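PDB 5AX6: CofB from Escherichia coli, which is the minor pilin subunit of the type IVb pilus CFA/III of human enterotoxigenic strains, forms a homotrimer and probably takes part in pilus assembly. Local coordinates for residues D411-D414 with K418-A421. Sequence-based numbering, arbitrary orientation.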
ATOM      1  N   ASP A 411      14.181  57.906   4.855  1.00 28.26           N
ATOM      2  CA  ASP A 411      15.558  58.349   5.025  1.00 29.69           C
ATOM      3  C   ASP A 411      15.842  59.594   4.168  1.00 30.89           C
ATOM      4  O   ASP A 411      15.223  59.797   3.128  1.00 25.31           O
ATOM      5  CB  ASP A 411      16.525  57.218   4.674  1.00 25.00           C
ATOM      6  CG  ASP A 411      17.904  57.399   5.309  1.00 34.42           C
ATOM      7  OD1 ASP A 411      18.049  58.250   6.215  1.00 33.27           O
ATOM      8  OD2 ASP A 411      18.837  56.670   4.912  1.00 33.14           O
ATOM      9  N   THR A 412      16.772  60.426   4.623  1.00 30.77           N
ATOM     10  CA  THR A 412      17.201  61.599   3.861  1.00 29.03           C
ATOM     11  C   THR A 412      18.723  61.703   3.930  1.00 33.15           C
ATOM     12  O   THR A 412      19.349  61.000   4.715  1.00 33.54           O
ATOM     13  CB  THR A 412      16.562  62.890   4.393  1.00 33.40           C
ATOM     14  OG1 THR A 412      16.887  63.047   5.782  1.00 37.72           O
ATOM     15  CG2 THR A 412      15.042  62.838   4.225  1.00 32.91           C
ATOM     16  N   LYS A 413      19.315  62.562   3.105  1.00 37.59           N
ATOM     17  CA  LYS A 413      20.770  62.712   3.087  1.00 43.71           C
ATOM     18  C   LYS A 413      21.299  63.190   4.437  1.00 43.87           C
ATOM     19  O   LYS A 413      20.688  64.044   5.081  1.00 47.20           O
ATOM     20  CB  LYS A 413      21.198  63.694   1.995  1.00 48.68           C
ATOM     21  CG  LYS A 413      20.953  63.216   0.579  1.00 47.49           C
ATOM     22  CD  LYS A 413      21.251  64.332  -0.418  1.00 59.38           C
ATOM     23  CE  LYS A 413      21.223  63.826  -1.856  1.00 62.78           C
ATOM     24  NZ  LYS A 413      22.257  64.507  -2.698  1.00 63.24           N
ATOM     25  N   ASP A 414      22.425  62.634   4.871  1.00 40.43           N
ATOM     26  CA  ASP A 414      23.061  63.124   6.086  1.00 46.41           C
ATOM     27  C   ASP A 414      24.062  64.223   5.730  1.00 48.47           C
ATOM     28  O   ASP A 414      24.129  64.650   4.574  1.00 44.23           O
ATOM     29  CB  ASP A 414      23.741  61.988   6.855  1.00 40.00           C
ATOM     30  CG  ASP A 414      24.972  61.429   6.142  1.00 47.81           C
ATOM     31  OD1 ASP A 414      25.260  61.815   4.987  1.00 44.55           O
ATOM     32  OD2 ASP A 414      25.652  60.575   6.748  1.00 50.13           O
ATOM     33  N   LYS A 418      24.944  61.192   2.436  1.00 42.86           N
ATOM     34  CA  LYS A 418      24.763  59.749   2.338  1.00 44.75           C
ATOM     35  C   LYS A 418      23.462  59.295   2.995  1.00 41.28           C
ATOM     36  O   LYS A 418      22.928  59.976   3.864  1.00 35.23           O
ATOM     37  CB  LYS A 418      25.946  59.028   2.980  1.00 41.18           C
ATOM     38  CG  LYS A 418      27.280  59.316   2.303  1.00 51.65           C
ATOM     39  CD  LYS A 418      28.414  58.566   2.983  1.00 60.76           C
ATOM     40  CE  LYS A 418      29.681  58.576   2.138  1.00 65.94           C
ATOM     41  NZ  LYS A 418      30.765  57.761   2.765  1.00 67.87           N
ATOM     42  N   TYR A 419      22.961  58.136   2.575  1.00 40.83           N
ATOM     43  CA  TYR A 419      21.774  57.548   3.187  1.00 36.60           C
ATOM     44  C   TYR A 419      22.215  56.389   4.077  1.00 33.19           C
ATOM     45  O   TYR A 419      22.792  55.412   3.596  1.00 36.73           O
ATOM     46  CB  TYR A 419      20.774  57.091   2.116  1.00 36.11           C
ATOM     47  CG  TYR A 419      20.237  58.233   1.269  1.00 33.82           C
ATOM     48  CD1 TYR A 419      19.059  58.891   1.615  1.00 34.01           C
ATOM     49  CD2 TYR A 419      20.917  58.663   0.138  1.00 39.02           C
ATOM     50  CE1 TYR A 419      18.573  59.935   0.851  1.00 28.35           C
ATOM     51  CE2 TYR A 419      20.445  59.710  -0.627  1.00 35.72           C
ATOM     52  CZ  TYR A 419      19.273  60.343  -0.266  1.00 39.91           C
ATOM     53  OH  TYR A 419      18.797  61.387  -1.028  1.00 39.38           O
ATOM     54  N   GLN A 420      21.966  56.512   5.376  1.00 29.64           N
ATOM     55  CA  GLN A 420      22.492  55.546   6.339  1.00 33.52           C
ATOM     56  C   GLN A 420      21.536  54.374   6.612  1.00 34.74           C
ATOM     57  O   GLN A 420      21.982  53.279   6.941  1.00 31.34           O
ATOM     58  CB  GLN A 420      22.842  56.245   7.657  1.00 42.61           C
ATOM     59  CG  GLN A 420      23.977  57.268   7.544  1.00 45.21           C
ATOM     60  CD  GLN A 420      25.226  56.702   6.876  1.00 54.47           C
ATOM     61  OE1 GLN A 420      25.526  55.509   6.983  1.00 48.31           O
ATOM     62  NE2 GLN A 420      25.958  57.563   6.177  1.00 55.83           N
ATOM     63  N   ALA A 421      20.233  54.594   6.472  1.00 30.07           N
ATOM     64  CA  ALA A 421      19.268  53.517   6.725  1.00 27.94           C
ATOM     65  C   ALA A 421      19.465  52.376   5.728  1.00 23.27           C
ATOM     66  O   ALA A 421      19.665  52.603   4.536  1.00 25.13           O
ATOM     67  CB  ALA A 421      17.844  54.057   6.668  1.00 28.90           C
TER
HETATM   68  O   HOH W   1      20.715  58.989   6.385  1.00 36.45           O
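Asp411-Asp414 and Lys418-Ala421 run back past each other, their end-to-end directions 142° apart, and the backbones join where Asp414 N donates to Lys418 O at 2.9 Å. The Asp414 carboxylate reinforces this turn: its OD1 takes Lys418 N at 2.6 Å, the N-H nearly straight at 162° but coming from above the carboxylate plane. Asp414 CG lies between its own backbone N and carbonyl carbon (chi1 69°), a torsion that places the carboxylate by the Lys418 backbone. Its second oxygen, OD2, accepts Gln420 NE2 at 3.1 Å, again from above the carboxylate plane. Were an alanine here instead of Asp414, Lys418 N and the Gln420 amide would probably lose these acceptors, and the Gln420 side chain would be freer to turn. This reversal of the chain lies in the long loop between strands 398-409 and 438-448 of the C-terminal domain. At its base, Asp411 reaches across with CG anti to the backbone N, and its OD2 accepts Ala421 N at 2.9 Å while also touching the Ala421 methyl. Asp411 OD1 turns instead to Gln435 N and to a water that accepts from Gln420 N at 3.0 Å, so the buried carboxylate ties three parts of the loop together. The Tyr419 ring packs against residues 411-414, its side chain crossing that of Lys413 at a slant: Lys413 CA sits over one face near the rim, Asp411 OD2 at the edge, and Lys413 CG packs 3.3 Å from Tyr419 OH. Tyr472 meets this ring at a steep angle, and Ala359 and Leu362 of helix 359-362 also pack against it.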